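PDB 2G2C: putative molybdenum cofactor biosynthesis protein from Corynebacterium diphtheriae, which probably takes part in molybdenum cofactor biosynthesis and belongs to a family of probable molybdopterin-binding domains. Local coordinates for residues A[22-25]-A[26-30]; A[10-14]-A[15-19]. One frame throughout, in Å; residues are numbered along the deposited sequence.

Interaction 1. Residues A[22-25]-A[26-30]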
# COMPACT_ATOMS: atom_id res chain seq x y z
N ARG A 22 9.38 5.24 17.74
CA ARG A 22 8.29 6.04 17.21
C ARG A 22 7.03 5.18 17.15
O ARG A 22 7.12 3.99 16.88
CB ARG A 22 8.65 6.60 15.84
CG ARG A 22 7.74 7.71 15.35
CD ARG A 22 8.37 8.57 14.24
NE ARG A 22 9.72 9.08 14.53
CZ ARG A 22 10.10 9.75 15.62
NH1 ARG A 22 9.26 10.00 16.62
NH2 ARG A 22 11.35 10.16 15.72
N GLU A 23 5.89 5.78 17.45
CA GLU A 23 4.59 5.09 17.49
C GLU A 23 4.12 4.71 16.09
O GLU A 23 4.24 5.51 15.16
CB GLU A 23 3.51 5.98 18.13
CG GLU A 23 3.60 6.15 19.64
CD GLU A 23 2.23 6.34 20.29
OE1 GLU A 23 2.08 7.28 21.12
OE2 GLU A 23 1.30 5.55 19.99
N ASN A 24 3.55 3.51 15.96
CA ASN A 24 2.94 3.13 14.69
C ASN A 24 1.53 3.74 14.65
O ASN A 24 0.57 3.16 15.17
CB ASN A 24 2.94 1.62 14.53
CG ASN A 24 2.39 1.17 13.18
OD1 ASN A 24 1.85 1.97 12.38
ND2 ASN A 24 2.51 -0.12 12.92
N LYS A 25 1.42 4.93 14.07
CA LYS A 25 0.12 5.57 13.92
C LYS A 25 -0.59 5.17 12.63
O LYS A 25 -1.82 5.33 12.51
CB LYS A 25 0.24 7.09 13.94
CG LYS A 25 0.72 7.63 15.25
CD LYS A 25 0.69 9.15 15.22
CE LYS A 25 1.29 9.72 16.49
NZ LYS A 25 2.08 10.94 16.14
N ALA A 26 0.18 4.68 11.65
CA ALA A 26 -0.41 4.34 10.36
C ALA A 26 -1.33 3.14 10.44
O ALA A 26 -2.40 3.11 9.78
CB ALA A 26 0.71 4.10 9.31
N LEU A 27 -0.91 2.13 11.20
CA LEU A 27 -1.70 0.90 11.33
C LEU A 27 -3.13 1.17 11.87
O LEU A 27 -4.12 0.79 11.23
CB LEU A 27 -0.94 -0.12 12.21
CG LEU A 27 -1.72 -1.34 12.65
CD1 LEU A 27 -2.25 -2.17 11.46
CD2 LEU A 27 -0.85 -2.13 13.58
N PRO A 28 -3.25 1.77 13.07
CA PRO A 28 -4.61 2.01 13.59
C PRO A 28 -5.44 2.96 12.73
O PRO A 28 -6.66 2.79 12.64
CB PRO A 28 -4.38 2.60 14.99
CG PRO A 28 -2.99 3.13 14.97
CD PRO A 28 -2.21 2.21 14.02
N LEU A 29 -4.76 3.93 12.12
CA LEU A 29 -5.46 4.81 11.18
C LEU A 29 -6.02 4.00 9.99
O LEU A 29 -7.22 4.08 9.66
CB LEU A 29 -4.59 5.99 10.72
CG LEU A 29 -5.16 6.83 9.57
CD1 LEU A 29 -6.53 7.42 9.90
CD2 LEU A 29 -4.17 7.89 9.22
N LEU A 30 -5.14 3.23 9.34
CA LEU A 30 -5.62 2.36 8.22
C LEU A 30 -6.75 1.41 8.63
O LEU A 30 -7.70 1.21 7.85
CB LEU A 30 -4.46 1.56 7.60
CG LEU A 30 -3.54 2.48 6.77
CD1 LEU A 30 -2.14 1.86 6.62
CD2 LEU A 30 -4.17 2.83 5.39

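Interaction 2. Residues A[10-14]-A[15-19]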
# COMPACT_ATOMS: atom_id res chain seq x y z
N ILE A 10 -1.04 -4.76 5.60
CA ILE A 10 -0.43 -3.44 5.82
C ILE A 10 1.07 -3.59 6.06
O ILE A 10 1.49 -4.50 6.83
CB ILE A 10 -1.09 -2.72 7.03
CG1 ILE A 10 -2.57 -2.42 6.70
CG2 ILE A 10 -0.23 -1.50 7.50
CD1 ILE A 10 -3.41 -1.98 7.90
N ILE A 11 1.85 -2.73 5.42
CA ILE A 11 3.31 -2.73 5.60
C ILE A 11 3.76 -1.32 5.92
O ILE A 11 3.69 -0.43 5.07
CB ILE A 11 4.04 -3.22 4.32
CG1 ILE A 11 3.58 -4.66 4.01
CG2 ILE A 11 5.54 -3.11 4.50
CD1 ILE A 11 3.93 -5.16 2.57
N VAL A 12 4.14 -1.10 7.18
CA VAL A 12 4.60 0.22 7.56
C VAL A 12 6.13 0.24 7.45
O VAL A 12 6.81 -0.59 8.02
CB VAL A 12 4.12 0.58 8.99
CG1 VAL A 12 4.80 1.84 9.48
CG2 VAL A 12 2.60 0.72 9.01
N VAL A 13 6.65 1.19 6.69
CA VAL A 13 8.06 1.22 6.34
C VAL A 13 8.70 2.41 7.08
O VAL A 13 8.42 3.58 6.75
CB VAL A 13 8.24 1.36 4.79
CG1 VAL A 13 9.72 1.36 4.39
CG2 VAL A 13 7.43 0.27 4.02
N SER A 14 9.51 2.10 8.09
CA SER A 14 10.06 3.15 8.96
C SER A 14 11.11 2.61 9.88
O SER A 14 10.83 1.69 10.63
CB SER A 14 8.95 3.71 9.85
OG SER A 14 9.48 4.58 10.88
N ASP A 15 12.30 3.18 9.82
CA ASP A 15 13.37 2.79 10.73
C ASP A 15 12.96 3.03 12.18
O ASP A 15 13.08 2.12 13.01
CB ASP A 15 14.65 3.52 10.37
CG ASP A 15 15.27 2.99 9.08
OD1 ASP A 15 14.91 1.87 8.70
OD2 ASP A 15 16.14 3.66 8.50
N ARG A 16 12.42 4.21 12.47
CA ARG A 16 12.09 4.58 13.87
C ARG A 16 10.94 3.75 14.43
O ARG A 16 10.98 3.31 15.59
CB ARG A 16 11.79 6.07 13.98
CG ARG A 16 12.97 7.00 13.62
CD ARG A 16 13.80 7.37 14.84
NE ARG A 16 12.98 7.84 15.95
CZ ARG A 16 13.45 8.31 17.10
NH1 ARG A 16 14.76 8.38 17.32
NH2 ARG A 16 12.59 8.71 18.04
N ILE A 17 9.91 3.50 13.64
CA ILE A 17 8.84 2.65 14.16
C ILE A 17 9.37 1.23 14.34
O ILE A 17 9.05 0.57 15.33
CB ILE A 17 7.58 2.70 13.25
CG1 ILE A 17 7.10 4.15 13.11
CG2 ILE A 17 6.48 1.79 13.82
CD1 ILE A 17 6.01 4.37 12.07
N SER A 18 10.20 0.76 13.40
CA SER A 18 10.76 -0.60 13.44
C SER A 18 11.51 -0.91 14.73
O SER A 18 11.36 -1.99 15.31
CB SER A 18 11.68 -0.87 12.23
OG SER A 18 12.06 -2.24 12.20
N THR A 19 12.29 0.06 15.18
CA THR A 19 13.06 -0.09 16.43
C THR A 19 12.20 0.18 17.67
O THR A 19 12.54 -0.26 18.79
CB THR A 19 14.28 0.83 16.42
OG1 THR A 19 13.84 2.19 16.38
CG2 THR A 19 15.16 0.57 15.21

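Interaction 1. Residues A[22-25]-A[26-30]
Asn-24 and Leu-27 meet in a local side-chain cap at the start of helix 26-34, on the surface of an alpha/beta domain of the MoCF_biosynth family, where the loop after helix 15-19 turns into the next helix. The carboxamide of Asn-24 reaches forward to the first turn, and its OD1 accepts the backbone N-H of Leu-27 at 3.0 Å. This bond is nearly straight at the hydrogen (165°), yet the donor stands above the carbonyl plane of the amide, 40° out of it, and not on a lone pair. With CG anti to the backbone N (chi1 -177°), the amide is carried beside the backbone carbonyl carbon of Asn-24, where OD1 can face the opening turn. The flat group also rests on the side chain of Leu-27: CB of Leu-27 is 3.5 Å from ND2 of Asn-24, and the two side chains lie slantwise to each other. One bond thus gives a partner to an N-H of the first helical turn. The helix proper takes over with Leu-29 N, which donates to Lys-25 O at 3.3 Å, and with Leu-30 N, which donates to Ala-26 O. Val-12 and Ile-17 touch Asn-24 from strand 5-13 and helix 15-19, while Ala-26, Leu-29 and Leu-30 pack on Ile-146 of helix 143-153. Pro-28, whose ring nitrogen has no hydrogen to donate, fits early in the helix, its CD 3.2 Å from Asn-24 O and 3.5 Å from Lys-25 O.

Interaction 2. Residues A[10-14]-A[15-19]
Ser-14 and Ile-17 meet through a side-chain cap: the hydroxyl OG of Ser-14 accepts the backbone N-H of Ile-17 at 3.0 Å, almost straight at 171°. Ser-14 is the N-cap of the short helix 15-19, at the turn where the C-terminal end of parallel strand 5-13 runs straight into a helix of the alpha/beta domain; a bound sodium ion lies about 9 Å from its side chain. Its chi1 of 170° lays OG beside its own carbonyl carbon, so that hydroxyl and carbonyl both turn to the first turn of the helix. The carbonyl takes the other bond, Ser-18 N to Ser-14 O at 3.0 Å, and one residue therefore serves two successive N-H groups. Ile-17 closes over the same serine with its longer branch: its CG1 comes to 3.3 Å from Ser-14 OG, and its CD1 to 3.7 Å from Ser-14 CB. That methyl continues to the strand, where Ile-17 CD1 touches Val-12 CG1 at 3.8 Å, the two side chains standing about perpendicular. Farther along the helix, Thr-19 OG1 donates to Arg-16 O from above the carbonyl plane. The carboxylate of Asp-15 has its partners outside the two segments: OD2 forms a salt bridge with Lys-84 and OD1 accepts from Glu-53 N. Backbone bonds to strands 42-51 and 72-76 fix the strand that delivers Ser-14. The chemistry implies a turn held mainly by neutral backbone and hydroxyl bonds, with aliphatic contact on one flank and a carboxylate at the helix start that probably suits the helix dipole.

Both interactions are surface contacts at helix starts, in series along the chain, with centres 10 Å apart. Each includes one buried residue, Ala-26 in interaction 1 and Val-12 in interaction 2, and these two side chains touch. In interaction 2 the helix is short and directly follows an inner strand of the sheet; in interaction 1 it is longer and follows a loop. The capping group is a hydroxyl in one, under Ile-17, which goes on to Val-12, and an amide oxygen in the other, whose amide lies against Leu-27. The two meet where Asn-24 CB packs at 3.6 Å on Ile-17 CG2, and Leu-30 CB lies 3.7 Å from Ile-10 CD1.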